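Hypothetical protein SA0798 (Staphylococcus aureus subsp. aureus N315, PDB 1XG8) is of unknown function but belongs to the DUF1462 family of the thioredoxin clan, whose mixed sheet packed between helices it shares. Local coordinates at residues Val11-Asp16 with Gln68-Ile73; Ile83-Glu88 with Asp105-Asn110. One frame throughout, in Å; residues are numbered along the deposited sequence.

Contact 1 of 2, residues Val11-Asp16 with Gln68-Ile73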
ATOM      1  N   VAL A  11       4.476  -0.210   0.663  1.00 20.85           N
ATOM      2  CA  VAL A  11       4.335  -1.648   0.482  1.00 20.38           C
ATOM      3  C   VAL A  11       2.928  -2.053   0.068  1.00 19.35           C
ATOM      4  O   VAL A  11       1.939  -1.406   0.428  1.00 18.64           O
ATOM      5  CB  VAL A  11       4.708  -2.425   1.776  1.00 20.28           C
ATOM      6  CG1 VAL A  11       4.630  -3.930   1.536  1.00 18.65           C
ATOM      7  CG2 VAL A  11       6.105  -2.046   2.220  1.00 22.16           C
ATOM      8  N   VAL A  12       2.867  -3.113  -0.727  1.00 19.43           N
ATOM      9  CA  VAL A  12       1.610  -3.689  -1.176  1.00 19.93           C
ATOM     10  C   VAL A  12       1.638  -5.146  -0.735  1.00 19.76           C
ATOM     11  O   VAL A  12       2.486  -5.926  -1.175  1.00 20.11           O
ATOM     12  CB  VAL A  12       1.442  -3.638  -2.732  1.00 20.58           C
ATOM     13  CG1 VAL A  12       0.316  -4.584  -3.174  1.00 19.39           C
ATOM     14  CG2 VAL A  12       1.112  -2.214  -3.176  1.00 19.99           C
ATOM     15  N   TYR A  13       0.743  -5.500   0.171  1.00 20.11           N
ATOM     16  CA  TYR A  13       0.646  -6.880   0.630  1.00 20.07           C
ATOM     17  C   TYR A  13      -0.454  -7.475  -0.241  1.00 20.09           C
ATOM     18  O   TYR A  13      -1.496  -6.852  -0.443  1.00 19.75           O
ATOM     19  CB  TYR A  13       0.226  -6.939   2.104  1.00 19.89           C
ATOM     20  CG  TYR A  13       1.233  -6.337   3.047  1.00 19.99           C
ATOM     21  CD1 TYR A  13       2.268  -7.104   3.575  1.00 22.78           C
ATOM     22  CD2 TYR A  13       1.175  -4.992   3.384  1.00 20.74           C
ATOM     23  CE1 TYR A  13       3.224  -6.544   4.420  1.00 21.88           C
ATOM     24  CE2 TYR A  13       2.121  -4.421   4.220  1.00 22.24           C
ATOM     25  CZ  TYR A  13       3.143  -5.200   4.738  1.00 22.29           C
ATOM     26  OH  TYR A  13       4.076  -4.628   5.574  1.00 22.97           O
ATOM     27  N   GLY A  14      -0.220  -8.663  -0.778  1.00 19.82           N
ATOM     28  CA  GLY A  14      -1.236  -9.282  -1.598  1.00 20.34           C
ATOM     29  C   GLY A  14      -0.832 -10.670  -2.027  1.00 21.27           C
ATOM     30  O   GLY A  14      -0.033 -11.331  -1.369  1.00 22.34           O
ATOM     31  N   ALA A  15      -1.393 -11.120  -3.137  1.00 21.39           N
ATOM     32  CA  ALA A  15      -1.076 -12.435  -3.652  1.00 22.36           C
ATOM     33  C   ALA A  15      -1.327 -12.445  -5.153  1.00 23.01           C
ATOM     34  O   ALA A  15      -1.991 -11.558  -5.688  1.00 22.68           O
ATOM     35  CB  ALA A  15      -1.926 -13.477  -2.956  1.00 20.96           C
ATOM     36  N   ASP A  16      -0.797 -13.452  -5.832  1.00 25.26           N
ATOM     37  CA  ASP A  16      -0.968 -13.554  -7.268  1.00 27.45           C
ATOM     38  C   ASP A  16      -2.357 -14.076  -7.628  1.00 28.24           C
ATOM     39  O   ASP A  16      -2.634 -14.391  -8.786  1.00 29.76           O
ATOM     40  CB  ASP A  16       0.118 -14.461  -7.850  1.00 28.51           C
ATOM     41  CG  ASP A  16       0.277 -14.287  -9.346  1.00 30.82           C
ATOM     42  OD1 ASP A  16       0.239 -13.129  -9.820  1.00 31.52           O
ATOM     43  OD2 ASP A  16       0.452 -15.303 -10.046  1.00 32.03           O
ATOM     44  N   GLN A  68       2.671  -8.250  10.969  1.00 33.57           N
ATOM     45  CA  GLN A  68       1.511  -7.671  11.627  1.00 33.70           C
ATOM     46  C   GLN A  68       0.330  -7.456  10.686  1.00 32.62           C
ATOM     47  O   GLN A  68      -0.811  -7.737  11.051  1.00 32.41           O
ATOM     48  CB  GLN A  68       1.891  -6.349  12.282  1.00 36.76           C
ATOM     49  CG  GLN A  68       0.702  -5.481  12.653  1.00 41.83           C
ATOM     50  CD  GLN A  68       1.079  -4.402  13.645  1.00 45.10           C
ATOM     51  OE1 GLN A  68       1.331  -4.692  14.822  1.00 46.15           O
ATOM     52  NE2 GLN A  68       1.141  -3.153  13.176  1.00 44.72           N
ATOM     53  N   PHE A  69       0.595  -6.944   9.486  1.00 29.79           N
ATOM     54  CA  PHE A  69      -0.475  -6.718   8.510  1.00 28.60           C
ATOM     55  C   PHE A  69      -0.920  -8.030   7.854  1.00 28.75           C
ATOM     56  O   PHE A  69      -2.118  -8.260   7.639  1.00 27.81           O
ATOM     57  CB  PHE A  69      -0.011  -5.740   7.431  1.00 27.06           C
ATOM     58  CG  PHE A  69       0.043  -4.318   7.892  1.00 25.60           C
ATOM     59  CD1 PHE A  69      -1.127  -3.646   8.236  1.00 24.16           C
ATOM     60  CD2 PHE A  69       1.254  -3.644   7.968  1.00 24.56           C
ATOM     61  CE1 PHE A  69      -1.092  -2.326   8.645  1.00 23.53           C
ATOM     62  CE2 PHE A  69       1.302  -2.320   8.377  1.00 24.35           C
ATOM     63  CZ  PHE A  69       0.124  -1.658   8.716  1.00 24.07           C
ATOM     64  N   ILE A  70       0.058  -8.879   7.537  1.00 28.22           N
ATOM     65  CA  ILE A  70      -0.210 -10.170   6.918  1.00 29.01           C
ATOM     66  C   ILE A  70      -1.141 -10.987   7.810  1.00 30.98           C
ATOM     67  O   ILE A  70      -1.971 -11.751   7.322  1.00 30.67           O
ATOM     68  CB  ILE A  70       1.089 -10.953   6.695  1.00 27.26           C
ATOM     69  CG1 ILE A  70       1.985 -10.189   5.715  1.00 24.33           C
ATOM     70  CG2 ILE A  70       0.766 -12.348   6.170  1.00 27.44           C
ATOM     71  CD1 ILE A  70       3.319 -10.845   5.446  1.00 22.55           C
ATOM     72  N   GLU A  71      -0.999 -10.808   9.119  1.00 33.09           N
ATOM     73  CA  GLU A  71      -1.827 -11.512  10.090  1.00 35.13           C
ATOM     74  C   GLU A  71      -3.292 -11.073   9.972  1.00 34.18           C
ATOM     75  O   GLU A  71      -4.206 -11.904   9.959  1.00 33.09           O
ATOM     76  CB  GLU A  71      -1.317 -11.234  11.513  1.00 39.13           C
ATOM     77  CG  GLU A  71       0.092 -11.764  11.822  1.00 45.35           C
ATOM     78  CD  GLU A  71       0.109 -13.148  12.490  1.00 50.85           C
ATOM     79  OE1 GLU A  71       1.220 -13.689  12.721  1.00 52.21           O
ATOM     80  OE2 GLU A  71      -0.980 -13.695  12.790  1.00 52.91           O
ATOM     81  N   ARG A  72      -3.511  -9.765   9.873  1.00 33.42           N
ATOM     82  CA  ARG A  72      -4.864  -9.217   9.769  1.00 32.40           C
ATOM     83  C   ARG A  72      -5.539  -9.645   8.477  1.00 30.81           C
ATOM     84  O   ARG A  72      -6.756  -9.796   8.417  1.00 29.19           O
ATOM     85  CB  ARG A  72      -4.804  -7.697   9.835  1.00 33.15           C
ATOM     86  CG  ARG A  72      -3.648  -7.228  10.670  1.00 35.79           C
ATOM     87  CD  ARG A  72      -3.639  -5.734  10.833  1.00 38.10           C
ATOM     88  NE  ARG A  72      -4.804  -5.277  11.572  1.00 38.50           N
ATOM     89  CZ  ARG A  72      -4.918  -4.054  12.069  1.00 38.77           C
ATOM     90  NH1 ARG A  72      -3.929  -3.191  11.895  1.00 39.10           N
ATOM     91  NH2 ARG A  72      -6.007  -3.702  12.741  1.00 39.34           N
ATOM     92  N   ILE A  73      -4.738  -9.815   7.433  1.00 31.02           N
ATOM     93  CA  ILE A  73      -5.270 -10.239   6.154  1.00 30.13           C
ATOM     94  C   ILE A  73      -5.648 -11.709   6.277  1.00 30.63           C
ATOM     95  O   ILE A  73      -6.745 -12.114   5.885  1.00 31.40           O
ATOM     96  CB  ILE A  73      -4.228 -10.089   5.029  1.00 28.51           C
ATOM     97  CG1 ILE A  73      -3.837  -8.618   4.862  1.00 27.14           C
ATOM     98  CG2 ILE A  73      -4.794 -10.662   3.730  1.00 29.04           C
ATOM     99  CD1 ILE A  73      -2.817  -8.364   3.750  1.00 23.03           C
TER

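Contact 2 of 2, residues Ile83-Glu88 with Asp105-Asn110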
ATOM      1  N   ILE A  83      -2.296  -1.583   1.067  1.00 15.62           N
ATOM      2  CA  ILE A  83      -1.249  -0.602   0.855  1.00 14.99           C
ATOM      3  C   ILE A  83      -0.850   0.035   2.174  1.00 15.29           C
ATOM      4  O   ILE A  83      -1.712   0.403   2.973  1.00 14.49           O
ATOM      5  CB  ILE A  83      -1.716   0.542  -0.087  1.00 15.73           C
ATOM      6  CG1 ILE A  83      -2.149  -0.027  -1.439  1.00 15.47           C
ATOM      7  CG2 ILE A  83      -0.587   1.548  -0.275  1.00 13.93           C
ATOM      8  CD1 ILE A  83      -2.347   1.009  -2.528  1.00 12.63           C
ATOM      9  N   THR A  84       0.453   0.135   2.419  1.00 14.85           N
ATOM     10  CA  THR A  84       0.937   0.801   3.626  1.00 16.17           C
ATOM     11  C   THR A  84       2.095   1.692   3.218  1.00 16.84           C
ATOM     12  O   THR A  84       2.829   1.375   2.284  1.00 17.92           O
ATOM     13  CB  THR A  84       1.448  -0.174   4.730  1.00 15.17           C
ATOM     14  OG1 THR A  84       2.575  -0.900   4.246  1.00 17.21           O
ATOM     15  CG2 THR A  84       0.353  -1.134   5.167  1.00 15.61           C
ATOM     16  N   MET A  85       2.234   2.828   3.890  1.00 18.64           N
ATOM     17  CA  MET A  85       3.331   3.755   3.608  1.00 19.87           C
ATOM     18  C   MET A  85       4.012   4.064   4.927  1.00 20.47           C
ATOM     19  O   MET A  85       3.407   4.645   5.829  1.00 18.60           O
ATOM     20  CB  MET A  85       2.833   5.050   2.971  1.00 20.39           C
ATOM     21  CG  MET A  85       3.969   6.040   2.701  1.00 24.43           C
ATOM     22  SD  MET A  85       3.464   7.527   1.809  1.00 26.18           S
ATOM     23  CE  MET A  85       2.621   8.416   3.089  1.00 27.24           C
ATOM     24  N   ASN A  86       5.269   3.650   5.032  1.00 21.30           N
ATOM     25  CA  ASN A  86       6.039   3.842   6.248  1.00 23.04           C
ATOM     26  C   ASN A  86       5.378   3.055   7.377  1.00 23.31           C
ATOM     27  O   ASN A  86       5.318   3.508   8.521  1.00 21.35           O
ATOM     28  CB  ASN A  86       6.132   5.334   6.576  1.00 24.97           C
ATOM     29  CG  ASN A  86       7.027   6.088   5.596  1.00 27.06           C
ATOM     30  OD1 ASN A  86       6.839   7.281   5.358  1.00 27.67           O
ATOM     31  ND2 ASN A  86       8.012   5.389   5.034  1.00 23.77           N
ATOM     32  N   ASP A  87       4.879   1.868   7.025  1.00 24.22           N
ATOM     33  CA  ASP A  87       4.218   0.961   7.964  1.00 26.51           C
ATOM     34  C   ASP A  87       2.869   1.412   8.490  1.00 25.98           C
ATOM     35  O   ASP A  87       2.344   0.819   9.430  1.00 26.17           O
ATOM     36  CB  ASP A  87       5.126   0.661   9.154  1.00 28.18           C
ATOM     37  CG  ASP A  87       6.229  -0.306   8.808  1.00 31.72           C
ATOM     38  OD1 ASP A  87       5.914  -1.434   8.368  1.00 35.82           O
ATOM     39  OD2 ASP A  87       7.412   0.058   8.976  1.00 33.35           O
ATOM     40  N   GLU A  88       2.306   2.457   7.898  1.00 25.45           N
ATOM     41  CA  GLU A  88       1.007   2.950   8.330  1.00 26.35           C
ATOM     42  C   GLU A  88      -0.063   2.467   7.351  1.00 25.89           C
ATOM     43  O   GLU A  88       0.166   2.454   6.138  1.00 25.10           O
ATOM     44  CB  GLU A  88       1.009   4.477   8.374  1.00 28.62           C
ATOM     45  CG  GLU A  88       2.118   5.077   9.217  1.00 32.83           C
ATOM     46  CD  GLU A  88       2.128   6.593   9.164  1.00 35.87           C
ATOM     47  OE1 GLU A  88       2.243   7.162   8.052  1.00 37.62           O
ATOM     48  OE2 GLU A  88       2.022   7.218  10.240  1.00 39.06           O
ATOM     49  N   ASP A 105      -1.353  13.948   0.878  1.00 21.56           N
ATOM     50  CA  ASP A 105      -1.660  15.380   0.955  1.00 22.89           C
ATOM     51  C   ASP A 105      -1.819  15.836   2.393  1.00 23.36           C
ATOM     52  O   ASP A 105      -1.316  16.892   2.781  1.00 23.38           O
ATOM     53  CB  ASP A 105      -2.943  15.695   0.195  1.00 22.78           C
ATOM     54  CG  ASP A 105      -2.772  15.569  -1.295  1.00 25.37           C
ATOM     55  OD1 ASP A 105      -1.619  15.380  -1.754  1.00 26.38           O
ATOM     56  OD2 ASP A 105      -3.790  15.669  -2.014  1.00 27.40           O
ATOM     57  N   GLN A 106      -2.529  15.036   3.177  1.00 22.98           N
ATOM     58  CA  GLN A 106      -2.754  15.347   4.574  1.00 24.55           C
ATOM     59  C   GLN A 106      -1.418  15.537   5.280  1.00 24.91           C
ATOM     60  O   GLN A 106      -1.280  16.438   6.106  1.00 25.59           O
ATOM     61  CB  GLN A 106      -3.552  14.223   5.239  1.00 27.76           C
ATOM     62  CG  GLN A 106      -3.921  14.483   6.685  1.00 31.65           C
ATOM     63  CD  GLN A 106      -2.714  14.500   7.601  1.00 35.12           C
ATOM     64  OE1 GLN A 106      -1.825  13.647   7.495  1.00 38.36           O
ATOM     65  NE2 GLN A 106      -2.675  15.465   8.513  1.00 35.77           N
ATOM     66  N   LYS A 107      -0.438  14.693   4.954  1.00 23.98           N
ATOM     67  CA  LYS A 107       0.892  14.786   5.561  1.00 24.07           C
ATOM     68  C   LYS A 107       1.616  16.061   5.129  1.00 23.95           C
ATOM     69  O   LYS A 107       2.166  16.782   5.960  1.00 21.80           O
ATOM     70  CB  LYS A 107       1.731  13.561   5.186  1.00 23.57           C
ATOM     71  CG  LYS A 107       1.557  12.380   6.126  1.00 24.57           C
ATOM     72  CD  LYS A 107       2.100  11.109   5.503  1.00 25.28           C
ATOM     73  CE  LYS A 107       2.557  10.109   6.554  1.00 25.67           C
ATOM     74  NZ  LYS A 107       1.593   9.956   7.661  1.00 22.10           N
ATOM     75  N   LEU A 108       1.602  16.331   3.827  1.00 24.33           N
ATOM     76  CA  LEU A 108       2.247  17.514   3.266  1.00 25.72           C
ATOM     77  C   LEU A 108       1.733  18.785   3.930  1.00 28.35           C
ATOM     78  O   LEU A 108       2.506  19.675   4.296  1.00 28.52           O
ATOM     79  CB  LEU A 108       1.972  17.603   1.762  1.00 23.38           C
ATOM     80  CG  LEU A 108       2.453  16.427   0.924  1.00 22.76           C
ATOM     81  CD1 LEU A 108       2.120  16.677  -0.535  1.00 20.16           C
ATOM     82  CD2 LEU A 108       3.953  16.247   1.121  1.00 23.59           C
ATOM     83  N   VAL A 109       0.414  18.854   4.070  1.00 30.51           N
ATOM     84  CA  VAL A 109      -0.267  19.995   4.663  1.00 31.60           C
ATOM     85  C   VAL A 109      -0.042  20.148   6.161  1.00 33.69           C
ATOM     86  O   VAL A 109       0.078  21.258   6.656  1.00 34.89           O
ATOM     87  CB  VAL A 109      -1.798  19.909   4.376  1.00 31.78           C
ATOM     88  CG1 VAL A 109      -2.594  20.683   5.411  1.00 31.67           C
ATOM     89  CG2 VAL A 109      -2.085  20.442   2.983  1.00 30.18           C
ATOM     90  N   ASN A 110       0.028  19.046   6.891  1.00 35.86           N
ATOM     91  CA  ASN A 110       0.199  19.172   8.325  1.00 39.22           C
ATOM     92  C   ASN A 110       1.587  18.903   8.869  1.00 41.36           C
ATOM     93  O   ASN A 110       2.045  19.614   9.758  1.00 41.30           O
ATOM     94  CB  ASN A 110      -0.831  18.306   9.037  1.00 39.80           C
ATOM     95  CG  ASN A 110      -2.245  18.672   8.653  1.00 42.06           C
ATOM     96  OD1 ASN A 110      -2.899  17.979   7.869  1.00 43.88           O
ATOM     97  ND2 ASN A 110      -2.723  19.786   9.189  1.00 44.01           N
TER

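Contact 1 of 2, residues Val11-Asp16 with Gln68-Ile73
Tyr13, on strand 11-14, spans the gap to helix 68-73 and meets three of its residues. At the root of the side chain, Tyr13 CB lies 3.7 Å from the delta methyl, Ile73 CD1. With chi1 near -62°, Ile73 turns CG1 away from its own carbonyl carbon, and the extended branch carries that methyl to the strand. One step out along the ring, Tyr13 CD1 lies 3.8 Å from Ile70 CG1, and the two side chains cross at about a right angle. On the other flank of the ring, Tyr13 CE2 is 3.9 Å from Phe69 CD2. Phe69 CB sits over the ring face as a CH-pi contact, 4.2 Å from the centroid of the Tyr13 ring, while Val11 CG1, on the same strand, lies toward the rim of the opposite face. The two aromatic rings meet obliquely, their planes at 41°. At the tip, Tyr13 OH passes 3.8 Å from Phe69 CD2 and is hydrogen-bonded to Asp66, one turn earlier in the same helix, so a polar end is satisfied within an otherwise apolar layer. Tyrosine suits this place because its ring bridges strand and helix while its hydroxyl ties the far end down. Inner strand 8-14, between parallel 48-54 and antiparallel 82-85, carries helix 64-74 on one face and helix 28-42, touched by Val12, on the other, consistent with the thioredoxin-like fold of the family's clan.

Contact 2 of 2, residues Ile83-Glu88 with Asp105-Asn110
Met85 and Glu88 both reach Lys107 on helix 105-110, one with a methyl group and the other with a carboxylate. Before them on the strand, Ile83 turns to the same helix further back, packing on Ile100, whereas Thr84 touches Val11, Tyr13 and Phe69. Met85 starts with CG anti to the backbone N and runs extended as far as the sulfur, where chi3 of 75° bends the terminal methyl aside. That methyl, Met85 CE, comes to 3.7 Å from Lys107 CD, the two chains running antiparallel where they overlap. An unbranched, flexible methionine can set its terminal methyl against the lysine's CD and CE methylenes, and it also packs on Phe103 and Ile104. From Met85 to Glu88 the chain makes a type I' beta turn, closed by paired backbone bonds: Met85 N to Glu88 O at 3.1 Å and Glu88 N to Met85 O at 3.2 Å. Asn86 and Asp87 occupy its corners with positive phi (63° and 69°), a left-handed region that asparagine and, less readily, aspartate tolerate better than most residues other than glycine, and Asn86 OD1 accepts a hydrogen bond from Asn8 ND2. Glu88 then opens the next strand and extends its chain toward the helix. Its OE1 accepts a hydrogen bond from Lys107 NZ at 2.9 Å through the syn lone pair, as part of a salt bridge; OE2 is farther, 3.8 Å from the same NZ, so the grip is one-sided. The lysine chain bends at its last torsion, which brings NZ to the carboxylate. Lys107 therefore joins hydrophobic packing along its methylenes to an ionic bond at its end, and the nearby carboxylate probably helps to keep its ammonium group charged.

Along the chain, both segments of contact 1 come before those of contact 2, and helix 64-74 is followed directly by strand 82-85. The centres of the two contacts lie about 18 Å apart, yet both rest on one mixed sheet in which strands 8-14 and 82-85 are antiparallel neighbours. A probable hydrogen bond joins Val11 N to Thr84 O at 2.8 Å. Contact 1 fixes helix 64-74 to the sheet's buried middle, whereas contact 2 fastens the end of helix 97-110 to the hairpin of strands 82-85 and 88-92. These helices pack on opposite faces, Thr84 touching Phe69 whereas Ile83 and Met85 touch helix 97-110, so strand 82-85 lies between the two layers.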